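Local coordinates for CheC domain protein (Shewanella loihica PV-4, PDB 3IIC) that is a CheX-like member of the CheC superfamily and probably acts in chemotaxis as a phosphatase of a phosphorylated response regulator, at residues G45-V50 against M96-A101; V4-P9 against K108-D113. All blocks are in the same frame, centred on the assembly; numbering follows the deposited sequence.

From the N terminus, helix 4-22 supplies the first half of interaction 2, and its partner, residues 108-113, comes about a hundred residues later. Interaction 1 closes a shorter, 45-residue loop nested inside that one: strand 43-51 leads through a hairpin and helix 64-75 to helix 84-107, whose residues 96-101 return over the strand. The chain then leaves this helix and passes through 108-113 into strand 113-122. One contact thus seats the long helix on the antiparallel sheet, and the other fastens the N-terminal helix to the turn beyond it. They meet directly: Asp113 N lies 2.9 Å from Val50 O, a probable hydrogen bond, while Met49 SE packs on Phe112 CE1 and Ala101 CB on Pro9 C.

Interaction 1: residues G45-V50 against M96-A101; sequences GLIGMV and MVTGGA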
loop_
_atom_site.group_PDB
_atom_site.type_symbol
_atom_site.label_atom_id
_atom_site.label_comp_id
_atom_site.label_asym_id
_atom_site.label_seq_id
_atom_site.Cartn_x
_atom_site.Cartn_y
_atom_site.Cartn_z
ATOM N N GLY A 45 6.764 -1.037 -3.525
ATOM C CA GLY A 45 5.700 -1.965 -3.873
ATOM C C GLY A 45 5.066 -2.392 -2.550
ATOM O O GLY A 45 5.785 -2.740 -1.605
ATOM N N LEU A 46 3.733 -2.406 -2.497
ATOM C CA LEU A 46 2.951 -2.768 -1.282
ATOM C C LEU A 46 1.860 -3.797 -1.593
ATOM O O LEU A 46 1.148 -3.662 -2.583
ATOM C CB LEU A 46 2.358 -1.505 -0.644
ATOM C CG LEU A 46 3.446 -0.457 -0.289
ATOM C CD1 LEU A 46 3.679 0.566 -1.392
ATOM C CD2 LEU A 46 3.080 0.304 0.942
ATOM N N ILE A 47 1.731 -4.839 -0.753
ATOM C CA ILE A 47 0.779 -5.904 -1.004
ATOM C C ILE A 47 0.239 -6.502 0.320
ATOM O O ILE A 47 1.012 -6.755 1.295
ATOM C CB ILE A 47 1.438 -7.004 -1.886
ATOM C CG1 ILE A 47 0.379 -7.887 -2.551
ATOM C CG2 ILE A 47 2.480 -7.887 -1.051
ATOM C CD1 ILE A 47 0.983 -8.896 -3.587
ATOM N N GLY A 48 -1.080 -6.684 0.342
ATOM C CA GLY A 48 -1.768 -7.253 1.466
ATOM C C GLY A 48 -1.876 -8.770 1.341
ATOM O O GLY A 48 -1.851 -9.334 0.233
HETATM N N MSE A 49 -2.008 -9.404 2.502
HETATM C CA MSE A 49 -2.110 -10.854 2.653
HETATM C C MSE A 49 -3.204 -11.189 3.657
HETATM O O MSE A 49 -3.356 -10.485 4.669
HETATM C CB MSE A 49 -0.774 -11.438 3.134
HETATM C CG MSE A 49 0.236 -11.535 2.052
HETATM SE SE MSE A 49 2.027 -11.915 2.623
HETATM C CE MSE A 49 2.451 -10.547 3.910
ATOM N N VAL A 50 -3.961 -12.244 3.346
ATOM C CA VAL A 50 -5.062 -12.750 4.166
ATOM C C VAL A 50 -4.994 -14.275 4.159
ATOM O O VAL A 50 -4.990 -14.884 3.087
ATOM C CB VAL A 50 -6.460 -12.336 3.572
ATOM C CG1 VAL A 50 -7.646 -12.957 4.365
ATOM C CG2 VAL A 50 -6.597 -10.801 3.469
HETATM N N MSE A 96 6.273 -11.214 -7.366
HETATM C CA MSE A 96 7.187 -12.354 -7.469
HETATM C C MSE A 96 7.796 -12.729 -6.126
HETATM O O MSE A 96 7.856 -13.921 -5.806
HETATM C CB MSE A 96 8.266 -12.106 -8.526
HETATM C CG MSE A 96 7.732 -11.987 -9.946
HETATM SE SE MSE A 96 6.581 -13.451 -10.559
HETATM C CE MSE A 96 4.817 -12.904 -10.014
ATOM N N VAL A 97 8.192 -11.725 -5.340
ATOM C CA VAL A 97 8.713 -11.933 -3.984
ATOM C C VAL A 97 7.631 -12.586 -3.100
ATOM O O VAL A 97 7.877 -13.636 -2.480
ATOM C CB VAL A 97 9.260 -10.608 -3.334
ATOM C CG1 VAL A 97 9.559 -10.797 -1.863
ATOM C CG2 VAL A 97 10.509 -10.083 -4.085
ATOM N N THR A 98 6.437 -11.992 -3.075
ATOM C CA THR A 98 5.302 -12.498 -2.274
ATOM C C THR A 98 4.844 -13.927 -2.704
ATOM O O THR A 98 4.680 -14.812 -1.849
ATOM C CB THR A 98 4.096 -11.510 -2.295
ATOM O OG1 THR A 98 4.590 -10.180 -2.140
ATOM C CG2 THR A 98 3.135 -11.808 -1.167
ATOM N N GLY A 99 4.672 -14.137 -4.010
ATOM C CA GLY A 99 4.301 -15.444 -4.584
ATOM C C GLY A 99 5.351 -16.504 -4.301
ATOM O O GLY A 99 5.005 -17.648 -3.972
ATOM N N GLY A 100 6.629 -16.124 -4.402
ATOM C CA GLY A 100 7.749 -17.011 -4.062
ATOM C C GLY A 100 7.711 -17.432 -2.586
ATOM O O GLY A 100 7.935 -18.594 -2.269
ATOM N N ALA A 101 7.441 -16.472 -1.692
ATOM C CA ALA A 101 7.294 -16.749 -0.251
ATOM C C ALA A 101 6.029 -17.602 0.024
ATOM O O ALA A 101 6.089 -18.547 0.825
ATOM C CB ALA A 101 7.264 -15.441 0.557
#
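Thr98 of helix 84-107 packs on strand 43-51, meeting Ile47 and the selenomethionine Met49. The CA atoms of Ile47 and Thr98 are 8.1 Å apart, and the two branched side chains reach toward each other, tip to tip. Ile47 CG2 comes within 3.3 Å of Thr98 OG1 and 4.0 Å of Thr98 CG2, so this one methyl touches both branches of the threonine. With CG1 of Ile47 set anti to the backbone N (chi1 -161°), CG2 takes the crowded position between N and the carbonyl carbon; the longer branch runs on to Ile47 CD1, which brushes Thr98 OG1 at 4.1 Å. Met49 comes in at a slant: its chain bends at chi3 (-55°), and Met49 SE reaches Thr98 CG2 at 4.0 Å.

The threonine hydroxyl finds its polar partner within its own helix, where OG1 hydrogen-bonds to Thr94 O one turn earlier. Leu58 of strand 54-62 and Met114 of strand 113-122 also touch Thr98, and Met49 leans on Phe10 of helix 4-22, so the contact lies in the core between sheet and helices. Without the hydroxyl and methyl of Thr98, as in an alanine here, Ile47 CG2 and Met49 SE would probably face a gap, and Thr94 O would lose its side-chain partner.

Only 126 Å² is buried between the two segments, all of it by these three buried residues. The strand offers hydrocarbon and selenium, while the helix presents a methyl and a hydroxyl already bonded to its own backbone. The union of helix and sheet here therefore rests on van der Waals fit, with the one buried polar group satisfied from within the helix.

Interaction 2: residues V4-P9 against K108-D113; sequences VDFINP and KGYEFD
The rings of Phe6 and Tyr110 meet as an offset edge-to-face pair, centroids 5.2 Å apart and planes at 66°. Over one face of Tyr110, toward its rim, sits Phe6 CD2, 3.5 Å from Tyr110 CD1; in return Tyr110 CG lies at the edge of the Phe6 ring, in its plane. Phe153 makes a further edge-to-face contact with Phe6, and Leu105 of helix 84-107 also packs on it. Tyr110 OH has a weak hydrogen bond to Asn3 ND2.

Lys108 provides the polar half. Extended beyond CG, its chain carries Lys108 NZ to Asp5 O, where a 2.7 Å hydrogen bond falls on a lone pair in the carbonyl plane, with a C=O...N angle of 129°. Pro9, one turn on, has no N-H to give this carbonyl, so the lysine supplies the donor missing at the kink, with Lys108 NZ 3.5 Å from Pro9 CG. Asp5 OD1 stays 4.6 Å from Lys108 NZ, near enough perhaps to steady its charge.

Gly109, at positive phi, closes a Schellman motif at the end of helix 84-107, and the residues flanking it clasp the first turns of helix 4-22.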
loop_
_atom_site.group_PDB
_atom_site.type_symbol
_atom_site.label_atom_id
_atom_site.label_comp_id
_atom_site.label_asym_id
_atom_site.label_seq_id
_atom_site.Cartn_x
_atom_site.Cartn_y
_atom_site.Cartn_z
ATOM N N VAL A 4 10.929 -16.921 12.635
ATOM C CA VAL A 4 12.016 -16.846 11.636
ATOM C C VAL A 4 11.682 -17.769 10.427
ATOM O O VAL A 4 12.121 -17.513 9.314
ATOM C CB VAL A 4 13.401 -17.185 12.310
ATOM C CG1 VAL A 4 14.539 -17.252 11.310
ATOM C CG2 VAL A 4 13.722 -16.153 13.385
ATOM N N ASP A 5 10.897 -18.831 10.666
ATOM C CA ASP A 5 10.428 -19.753 9.609
ATOM C C ASP A 5 9.417 -19.095 8.681
ATOM O O ASP A 5 9.264 -19.528 7.542
ATOM C CB ASP A 5 9.751 -20.995 10.196
ATOM C CG ASP A 5 10.651 -21.757 11.126
ATOM O OD1 ASP A 5 11.812 -22.006 10.747
ATOM O OD2 ASP A 5 10.202 -22.093 12.238
ATOM N N PHE A 6 8.676 -18.134 9.228
ATOM C CA PHE A 6 7.716 -17.357 8.481
ATOM C C PHE A 6 8.407 -16.215 7.722
ATOM O O PHE A 6 8.128 -16.004 6.536
ATOM C CB PHE A 6 6.636 -16.797 9.406
ATOM C CG PHE A 6 5.496 -16.208 8.664
ATOM C CD1 PHE A 6 5.430 -14.829 8.411
ATOM C CD2 PHE A 6 4.521 -17.045 8.125
ATOM C CE1 PHE A 6 4.368 -14.287 7.673
ATOM C CE2 PHE A 6 3.452 -16.523 7.383
ATOM C CZ PHE A 6 3.379 -15.134 7.153
ATOM N N ILE A 7 9.282 -15.478 8.412
ATOM C CA ILE A 7 9.999 -14.332 7.829
ATOM C C ILE A 7 11.004 -14.719 6.739
ATOM O O ILE A 7 10.997 -14.111 5.680
ATOM C CB ILE A 7 10.748 -13.495 8.909
ATOM C CG1 ILE A 7 9.748 -12.840 9.876
ATOM C CG2 ILE A 7 11.633 -12.408 8.265
ATOM C CD1 ILE A 7 10.406 -12.042 10.983
ATOM N N ASN A 8 11.858 -15.706 7.011
ATOM C CA ASN A 8 12.919 -16.115 6.052
ATOM C C ASN A 8 12.533 -16.322 4.571
ATOM O O ASN A 8 13.269 -15.859 3.720
ATOM C CB ASN A 8 13.764 -17.305 6.577
ATOM C CG ASN A 8 14.777 -16.896 7.667
ATOM O OD1 ASN A 8 14.961 -15.728 7.975
ATOM N ND2 ASN A 8 15.441 -17.882 8.236
ATOM N N PRO A 9 11.411 -17.026 4.273
ATOM C CA PRO A 9 10.931 -17.191 2.890
ATOM C C PRO A 9 10.745 -15.861 2.123
ATOM O O PRO A 9 11.067 -15.807 0.952
ATOM C CB PRO A 9 9.605 -17.923 3.069
ATOM C CG PRO A 9 9.873 -18.801 4.266
ATOM C CD PRO A 9 10.740 -17.983 5.182
ATOM N N LYS A 108 5.450 -25.569 4.434
ATOM C CA LYS A 108 5.566 -25.521 5.893
ATOM C C LYS A 108 4.213 -25.490 6.656
ATOM O O LYS A 108 4.214 -25.627 7.885
ATOM C CB LYS A 108 6.419 -24.321 6.346
ATOM C CG LYS A 108 7.907 -24.392 5.995
ATOM C CD LYS A 108 8.626 -23.165 6.602
ATOM C CE LYS A 108 10.042 -22.954 6.063
ATOM N NZ LYS A 108 10.530 -21.561 6.319
ATOM N N GLY A 109 3.086 -25.299 5.952
ATOM C CA GLY A 109 1.742 -25.224 6.575
ATOM C C GLY A 109 1.115 -23.829 6.679
ATOM O O GLY A 109 -0.072 -23.716 7.015
ATOM N N TYR A 110 1.895 -22.774 6.435
ATOM C CA TYR A 110 1.378 -21.394 6.469
ATOM C C TYR A 110 0.704 -21.129 5.122
ATOM O O TYR A 110 1.352 -21.230 4.099
ATOM C CB TYR A 110 2.498 -20.376 6.721
ATOM C CG TYR A 110 3.249 -20.529 8.040
ATOM C CD1 TYR A 110 2.811 -19.873 9.208
ATOM C CD2 TYR A 110 4.414 -21.325 8.130
ATOM C CE1 TYR A 110 3.517 -19.996 10.420
ATOM C CE2 TYR A 110 5.120 -21.452 9.345
ATOM C CZ TYR A 110 4.663 -20.779 10.473
ATOM O OH TYR A 110 5.343 -20.903 11.655
ATOM N N GLU A 111 -0.593 -20.827 5.126
ATOM C CA GLU A 111 -1.357 -20.558 3.902
ATOM C C GLU A 111 -1.923 -19.130 3.929
ATOM O O GLU A 111 -2.398 -18.642 4.965
ATOM C CB GLU A 111 -2.518 -21.548 3.743
ATOM C CG GLU A 111 -2.150 -23.060 3.704
ATOM C CD GLU A 111 -1.379 -23.505 2.455
ATOM O OE1 GLU A 111 -1.562 -22.949 1.353
ATOM O OE2 GLU A 111 -0.597 -24.462 2.565
ATOM N N PHE A 112 -1.852 -18.463 2.782
ATOM C CA PHE A 112 -2.455 -17.142 2.601
ATOM C C PHE A 112 -2.621 -16.814 1.132
ATOM O O PHE A 112 -1.900 -17.353 0.288
ATOM C CB PHE A 112 -1.616 -16.058 3.255
ATOM C CG PHE A 112 -0.243 -15.914 2.668
ATOM C CD1 PHE A 112 -0.009 -15.041 1.588
ATOM C CD2 PHE A 112 0.826 -16.629 3.208
ATOM C CE1 PHE A 112 1.279 -14.889 1.037
ATOM C CE2 PHE A 112 2.113 -16.487 2.678
ATOM C CZ PHE A 112 2.347 -15.585 1.592
ATOM N N ASP A 113 -3.579 -15.946 0.849
ATOM C CA ASP A 113 -3.777 -15.416 -0.487
ATOM C C ASP A 113 -3.338 -13.966 -0.428
ATOM O O ASP A 113 -3.369 -13.340 0.641
ATOM C CB ASP A 113 -5.227 -15.548 -0.924
ATOM C CG ASP A 113 -5.657 -16.994 -1.047
ATOM O OD1 ASP A 113 -4.886 -17.818 -1.604
ATOM O OD2 ASP A 113 -6.769 -17.300 -0.584
#